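Local structure of AvrL567-D (Melampsora lini, 2QVT) at residues A[120-123]-A[124-128]. The protein is an avirulence protein of the flax rust fungus, thought to be recognised by flax resistance proteins, its own activity being unknown. Sequence-based numbering, arbitrary orientation.
Sequences ATRR and TIQDF
Arg122 meets the rim of the Phe128 ring, not a face: its CD lies near the ring plane, 3.5 Å from Phe128 CZ, and the guanidinium and ring planes stand 87° apart, geometry that excludes a parallel cation-pi stack. One face of the ring takes Gln126 CB, 3.5 Å above the plane and displaced toward the rim. The Gln126 amide sits at the guanidinium edge, its NE2 3.9 Å from Arg122 NH1. These planes are also nearly perpendicular, at 84°, and the two facing nitrogens are both donors, so this is van der Waals proximity without a shared proton. The bend of Arg122 at chi2 (-106°) brings its CD against both the ring rim and Gln126 CG. Gln126 NE2 makes a weak hydrogen bond to Thr124 O, at 3.4 Å, which can do little to fix the amide. Next to Arg122 in the chain, Arg123 folds beside Thr124, its NH1 3.3 Å from Thr124 CG2; the methyl stands beside the backbone N of Thr124, anti to the carbonyl carbon, which places it on the arginine's flank. Side-chain packing thus carries this surface contact between near neighbours in sequence. The 120-128 segment belongs to the long loop joining strands 98-104 and 141-148, and enters a 3-10 turn at Asp127. Backbone hydrogen bonds tie Ile125 to Thr65 and Phe128 to Ser89, while the Phe128 ring meets His88 obliquely, so the loop is fastened to the connections preceding strand 67-71 and following strand 81-86.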
ATOM      1  N   ALA A 120      16.751  -0.505  -1.658  1.00 47.09           N
ATOM      2  CA  ALA A 120      16.170  -1.589  -0.838  1.00 46.26           C
ATOM      3  C   ALA A 120      14.610  -1.677  -0.821  1.00 44.84           C
ATOM      4  O   ALA A 120      14.040  -2.718  -0.449  1.00 44.84           O
ATOM      5  CB  ALA A 120      16.717  -1.497   0.626  1.00 46.69           C
ATOM      6  N   THR A 121      13.936  -0.586  -1.191  1.00 42.69           N
ATOM      7  CA  THR A 121      12.459  -0.551  -1.259  1.00 40.22           C
ATOM      8  C   THR A 121      11.965  -1.465  -2.383  1.00 38.04           C
ATOM      9  O   THR A 121      12.222  -1.204  -3.527  1.00 37.24           O
ATOM     10  CB  THR A 121      11.964   0.914  -1.448  1.00 39.98           C
ATOM     11  OG1 THR A 121      12.490   1.723  -0.391  1.00 41.64           O
ATOM     12  CG2 THR A 121      10.437   1.032  -1.429  1.00 39.11           C
ATOM     13  N   ARG A 122      11.284  -2.555  -2.046  1.00 37.43           N
ATOM     14  CA  ARG A 122      10.632  -3.414  -3.066  1.00 36.27           C
ATOM     15  C   ARG A 122       9.650  -2.602  -3.915  1.00 35.26           C
ATOM     16  O   ARG A 122       8.844  -1.842  -3.361  1.00 33.55           O
ATOM     17  CB  ARG A 122       9.878  -4.576  -2.404  1.00 37.09           C
ATOM     18  CG  ARG A 122      10.718  -5.396  -1.416  1.00 38.29           C
ATOM     19  CD  ARG A 122      11.089  -6.725  -1.984  1.00 41.51           C
ATOM     20  NE  ARG A 122      12.510  -7.043  -1.804  1.00 42.55           N
ATOM     21  CZ  ARG A 122      13.302  -7.510  -2.770  1.00 41.99           C
ATOM     22  NH1 ARG A 122      12.804  -7.763  -3.972  1.00 40.77           N
ATOM     23  NH2 ARG A 122      14.599  -7.748  -2.523  1.00 44.17           N
ATOM     24  N   ARG A 123       9.712  -2.763  -5.246  1.00 34.67           N
ATOM     25  CA  ARG A 123       8.709  -2.109  -6.107  1.00 34.89           C
ATOM     26  C   ARG A 123       7.466  -2.974  -6.347  1.00 31.85           C
ATOM     27  O   ARG A 123       6.397  -2.463  -6.546  1.00 30.52           O
ATOM     28  CB  ARG A 123       9.298  -1.495  -7.410  1.00 35.62           C
ATOM     29  CG  ARG A 123       9.736  -2.461  -8.487  1.00 37.97           C
ATOM     30  CD  ARG A 123      10.159  -1.749  -9.827  1.00 39.04           C
ATOM     31  NE  ARG A 123       9.023  -1.357 -10.694  1.00 44.55           N
ATOM     32  CZ  ARG A 123       8.300  -2.193 -11.454  1.00 45.79           C
ATOM     33  NH1 ARG A 123       8.557  -3.492 -11.473  1.00 46.14           N
ATOM     34  NH2 ARG A 123       7.295  -1.727 -12.201  1.00 47.19           N
ATOM     35  N   THR A 124       7.621  -4.289  -6.293  1.00 29.92           N
ATOM     36  CA  THR A 124       6.492  -5.156  -6.566  1.00 27.83           C
ATOM     37  C   THR A 124       6.191  -6.066  -5.386  1.00 25.87           C
ATOM     38  O   THR A 124       7.051  -6.299  -4.521  1.00 25.04           O
ATOM     39  CB  THR A 124       6.688  -6.005  -7.834  1.00 28.30           C
ATOM     40  OG1 THR A 124       7.736  -6.942  -7.584  1.00 27.86           O
ATOM     41  CG2 THR A 124       6.989  -5.126  -9.043  1.00 26.63           C
ATOM     42  N   ILE A 125       4.939  -6.506  -5.346  1.00 23.56           N
ATOM     43  CA  ILE A 125       4.433  -7.422  -4.337  1.00 22.62           C
ATOM     44  C   ILE A 125       5.088  -8.819  -4.483  1.00 23.65           C
ATOM     45  O   ILE A 125       5.248  -9.327  -5.584  1.00 23.37           O
ATOM     46  CB  ILE A 125       2.851  -7.441  -4.377  1.00 22.65           C
ATOM     47  CG1 ILE A 125       2.305  -6.026  -4.142  1.00 19.99           C
ATOM     48  CG2 ILE A 125       2.241  -8.475  -3.361  1.00 19.74           C
ATOM     49  CD1 ILE A 125       2.728  -5.408  -2.768  1.00 22.25           C
ATOM     50  N   GLN A 126       5.533  -9.388  -3.363  1.00 24.73           N
ATOM     51  CA  GLN A 126       6.214 -10.672  -3.331  1.00 24.69           C
ATOM     52  C   GLN A 126       5.435 -11.641  -2.427  1.00 23.27           C
ATOM     53  O   GLN A 126       4.591 -11.227  -1.660  1.00 22.21           O
ATOM     54  CB  GLN A 126       7.623 -10.505  -2.740  1.00 25.88           C
ATOM     55  CG  GLN A 126       8.490  -9.394  -3.334  1.00 31.07           C
ATOM     56  CD  GLN A 126       9.031  -9.717  -4.716  1.00 38.09           C
ATOM     57  OE1 GLN A 126       9.189 -10.889  -5.099  1.00 40.57           O
ATOM     58  NE2 GLN A 126       9.312  -8.674  -5.479  1.00 39.58           N
ATOM     59  N   ASP A 127       5.785 -12.924  -2.475  1.00 22.60           N
ATOM     60  CA  ASP A 127       5.119 -13.949  -1.692  1.00 21.26           C
ATOM     61  C   ASP A 127       5.199 -13.640  -0.193  1.00 21.15           C
ATOM     62  O   ASP A 127       4.250 -13.931   0.540  1.00 19.44           O
ATOM     63  CB  ASP A 127       5.718 -15.317  -1.966  1.00 21.65           C
ATOM     64  CG  ASP A 127       5.399 -15.853  -3.399  1.00 23.98           C
ATOM     65  OD1 ASP A 127       4.479 -15.317  -4.062  1.00 24.52           O
ATOM     66  OD2 ASP A 127       6.065 -16.844  -3.843  1.00 22.90           O
ATOM     67  N   PHE A 128       6.306 -13.034   0.246  1.00 20.20           N
ATOM     68  CA  PHE A 128       6.508 -12.720   1.669  1.00 20.43           C
ATOM     69  C   PHE A 128       5.658 -11.531   2.209  1.00 19.70           C
ATOM     70  O   PHE A 128       5.665 -11.259   3.400  1.00 20.03           O
ATOM     71  CB  PHE A 128       8.023 -12.590   2.034  1.00 19.72           C
ATOM     72  CG  PHE A 128       8.773 -11.576   1.218  1.00 21.24           C
ATOM     73  CD1 PHE A 128       8.630 -10.198   1.476  1.00 20.39           C
ATOM     74  CD2 PHE A 128       9.633 -11.990   0.211  1.00 21.74           C
ATOM     75  CE1 PHE A 128       9.303  -9.244   0.738  1.00 20.11           C
ATOM     76  CE2 PHE A 128      10.351 -11.037  -0.543  1.00 21.77           C
ATOM     77  CZ  PHE A 128      10.176  -9.650  -0.270  1.00 21.82           C
TER